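Local coordinates for truncated replication protein RepA (Staphylococcus aureus, PDB 4PQL) that initiates replication of staphylococcal multiresistance plasmids, probably by binding origin DNA through its winged-helix N-terminal domain, at residues Ile37-Leu42 / Leu107-Pro112. Sequence-based numbering, arbitrary orientation.
Sequences IAYAIL and LYLMKP. With EDO (1,2-ethanediol), chain E.
In the winged helix-turn-helix fold expected of a RepA N-terminal domain, the beta-hairpin packs on the helical core through Tyr39 and Leu42, on helix 33-51, which meet Leu109 at the end of the second hairpin strand in a compact example of such a junction. Leu109 directs its side chain at the helix and lodges between the two helical residues. Leu109 CD1 lies 3.7 Å from Tyr39 CD1. Leu109 CD2 sits over one face of the tyrosine ring, displaced toward the rim, and is also 3.9 Å from Leu42 CB. One leucine thus bridges helical residues three apart in sequence, nearly one turn. The phenol reaches segment 107-112 by virtue of its first torsion: with CG opposite the backbone N (chi1 177°), the ring runs out past Leu109 to the point where the strand has given way to loop. There Tyr39 OH donates a hydrogen bond of 2.7 Å to Met110 O. The acceptor lies at the ring edge, close to the ring plane, whereas the donor is tilted 30° from the carbonyl plane, with a C=O...donor angle of 134°. Pro112 adds its CD at 3.5 Å from Tyr39 OH, the two side chains crossing at about a right angle. The apolar face and the polar tip of one buried tyrosine therefore hold successive parts of segment 107-112. Phe22 meets the Tyr39 ring edge-to-face, and Phe5 of the second subunit packs on both Tyr39 and Leu109. Strand 94-97 pairs antiparallel with strand 106-109, while strand 15-19 and helix 67-74 both pack against helix 33-51.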
loop_
_atom_site.group_PDB
_atom_site.type_symbol
_atom_site.label_atom_id
_atom_site.label_comp_id
_atom_site.label_asym_id
_atom_site.label_seq_id
_atom_site.Cartn_x
_atom_site.Cartn_y
_atom_site.Cartn_z
ATOM N N ILE A 37 -10.807 10.913 10.813
ATOM C CA ILE A 37 -9.392 10.841 11.145
ATOM C C ILE A 37 -9.145 9.828 12.274
ATOM O O ILE A 37 -8.216 9.011 12.200
ATOM C CB ILE A 37 -8.866 12.239 11.537
ATOM C CG1 ILE A 37 -8.842 13.143 10.303
ATOM C CG2 ILE A 37 -7.479 12.165 12.145
ATOM C CD1 ILE A 37 -8.743 14.611 10.617
ATOM N N ALA A 38 -10.010 9.842 13.287
ATOM C CA ALA A 38 -9.889 8.918 14.407
ATOM C C ALA A 38 -10.052 7.485 13.926
ATOM O O ALA A 38 -9.329 6.589 14.374
ATOM C CB ALA A 38 -10.910 9.236 15.493
ATOM N N TYR A 39 -10.957 7.278 12.969
ATOM C CA TYR A 39 -11.132 5.942 12.402
ATOM C C TYR A 39 -9.820 5.471 11.745
ATOM O O TYR A 39 -9.369 4.328 11.972
ATOM C CB TYR A 39 -12.277 5.936 11.377
ATOM C CG TYR A 39 -12.472 4.594 10.703
ATOM C CD1 TYR A 39 -13.414 3.685 11.183
ATOM C CD2 TYR A 39 -11.697 4.218 9.610
ATOM C CE1 TYR A 39 -13.585 2.446 10.581
ATOM C CE2 TYR A 39 -11.854 2.987 9.012
ATOM C CZ TYR A 39 -12.802 2.107 9.499
ATOM O OH TYR A 39 -12.962 0.886 8.897
ATOM N N ALA A 40 -9.174 6.372 11.001
ATOM C CA ALA A 40 -7.911 6.038 10.333
ATOM C C ALA A 40 -6.800 5.683 11.332
ATOM O O ALA A 40 -6.056 4.661 11.193
ATOM C CB ALA A 40 -7.472 7.204 9.454
ATOM N N ILE A 41 -6.760 6.466 12.403
ATOM C CA ILE A 41 -5.752 6.271 13.436
ATOM C C ILE A 41 -5.943 4.928 14.131
ATOM O O ILE A 41 -4.973 4.168 14.336
ATOM C CB ILE A 41 -5.780 7.417 14.474
ATOM C CG1 ILE A 41 -5.334 8.732 13.827
ATOM C CG2 ILE A 41 -4.869 7.109 15.639
ATOM C CD1 ILE A 41 -5.581 9.966 14.680
ATOM N N LEU A 42 -7.191 4.593 14.427
ATOM C CA LEU A 42 -7.470 3.314 15.056
ATOM C C LEU A 42 -7.101 2.148 14.132
ATOM O O LEU A 42 -6.652 1.095 14.596
ATOM C CB LEU A 42 -8.942 3.263 15.474
ATOM C CG LEU A 42 -9.225 4.180 16.676
ATOM C CD1 LEU A 42 -10.711 4.275 16.977
ATOM C CD2 LEU A 42 -8.455 3.690 17.908
ATOM N N LEU A 107 -12.971 -2.780 22.416
ATOM C CA LEU A 107 -13.399 -2.003 21.258
ATOM C C LEU A 107 -13.077 -2.729 19.953
ATOM O O LEU A 107 -11.946 -3.178 19.745
ATOM C CB LEU A 107 -12.753 -0.615 21.278
ATOM C CG LEU A 107 -13.692 0.531 21.649
ATOM C CD1 LEU A 107 -14.543 0.153 22.848
ATOM C CD2 LEU A 107 -12.881 1.764 21.967
ATOM N N TYR A 108 -14.090 -2.884 19.107
ATOM C CA TYR A 108 -13.933 -3.504 17.799
ATOM C C TYR A 108 -14.123 -2.482 16.685
ATOM O O TYR A 108 -15.229 -1.981 16.500
ATOM C CB TYR A 108 -14.956 -4.615 17.577
ATOM C CG TYR A 108 -14.677 -5.936 18.242
ATOM C CD1 TYR A 108 -15.352 -6.289 19.411
ATOM C CD2 TYR A 108 -13.775 -6.843 17.699
ATOM C CE1 TYR A 108 -15.122 -7.493 20.030
ATOM C CE2 TYR A 108 -13.534 -8.055 18.314
ATOM C CZ TYR A 108 -14.217 -8.373 19.482
ATOM O OH TYR A 108 -13.998 -9.572 20.110
ATOM N N LEU A 109 -13.069 -2.179 15.938
ATOM C CA LEU A 109 -13.201 -1.342 14.760
ATOM C C LEU A 109 -13.761 -2.187 13.629
ATOM O O LEU A 109 -13.408 -3.361 13.504
ATOM C CB LEU A 109 -11.858 -0.732 14.345
ATOM C CG LEU A 109 -11.911 0.508 13.450
ATOM C CD1 LEU A 109 -12.476 1.701 14.205
ATOM C CD2 LEU A 109 -10.516 0.824 12.877
ATOM N N MET A 110 -14.646 -1.596 12.828
ATOM C CA MET A 110 -15.357 -2.312 11.776
ATOM C C MET A 110 -15.025 -1.743 10.387
ATOM O O MET A 110 -14.813 -0.543 10.230
ATOM C CB MET A 110 -16.864 -2.236 12.007
ATOM C CG MET A 110 -17.329 -2.749 13.372
ATOM S SD MET A 110 -17.430 -4.543 13.463
ATOM C CE MET A 110 -15.988 -4.852 14.407
ATOM N N LYS A 111 -15.022 -2.610 9.379
ATOM C CA LYS A 111 -14.895 -2.190 7.986
ATOM C C LYS A 111 -16.179 -1.484 7.542
ATOM O O LYS A 111 -17.270 -1.807 8.022
ATOM C CB LYS A 111 -14.620 -3.390 7.076
ATOM C CG LYS A 111 -13.309 -4.094 7.320
ATOM C CD LYS A 111 -13.245 -5.401 6.554
ATOM C CE LYS A 111 -11.949 -5.514 5.763
ATOM N NZ LYS A 111 -11.855 -6.794 4.994
ATOM N N PRO A 112 -16.055 -0.504 6.629
ATOM C CA PRO A 112 -17.244 0.192 6.112
ATOM C C PRO A 112 -18.048 -0.662 5.138
ATOM O O PRO A 112 -17.564 -1.685 4.657
ATOM C CB PRO A 112 -16.653 1.405 5.387
ATOM C CG PRO A 112 -15.264 0.953 4.966
ATOM C CD PRO A 112 -14.798 0.019 6.056
HETATM C C1 EDO E . -3.817 2.410 8.435
HETATM O O1 EDO E . -4.241 1.213 7.765
HETATM C C2 EDO E . -4.994 3.375 8.553
HETATM O O2 EDO E . -4.627 4.561 9.269
#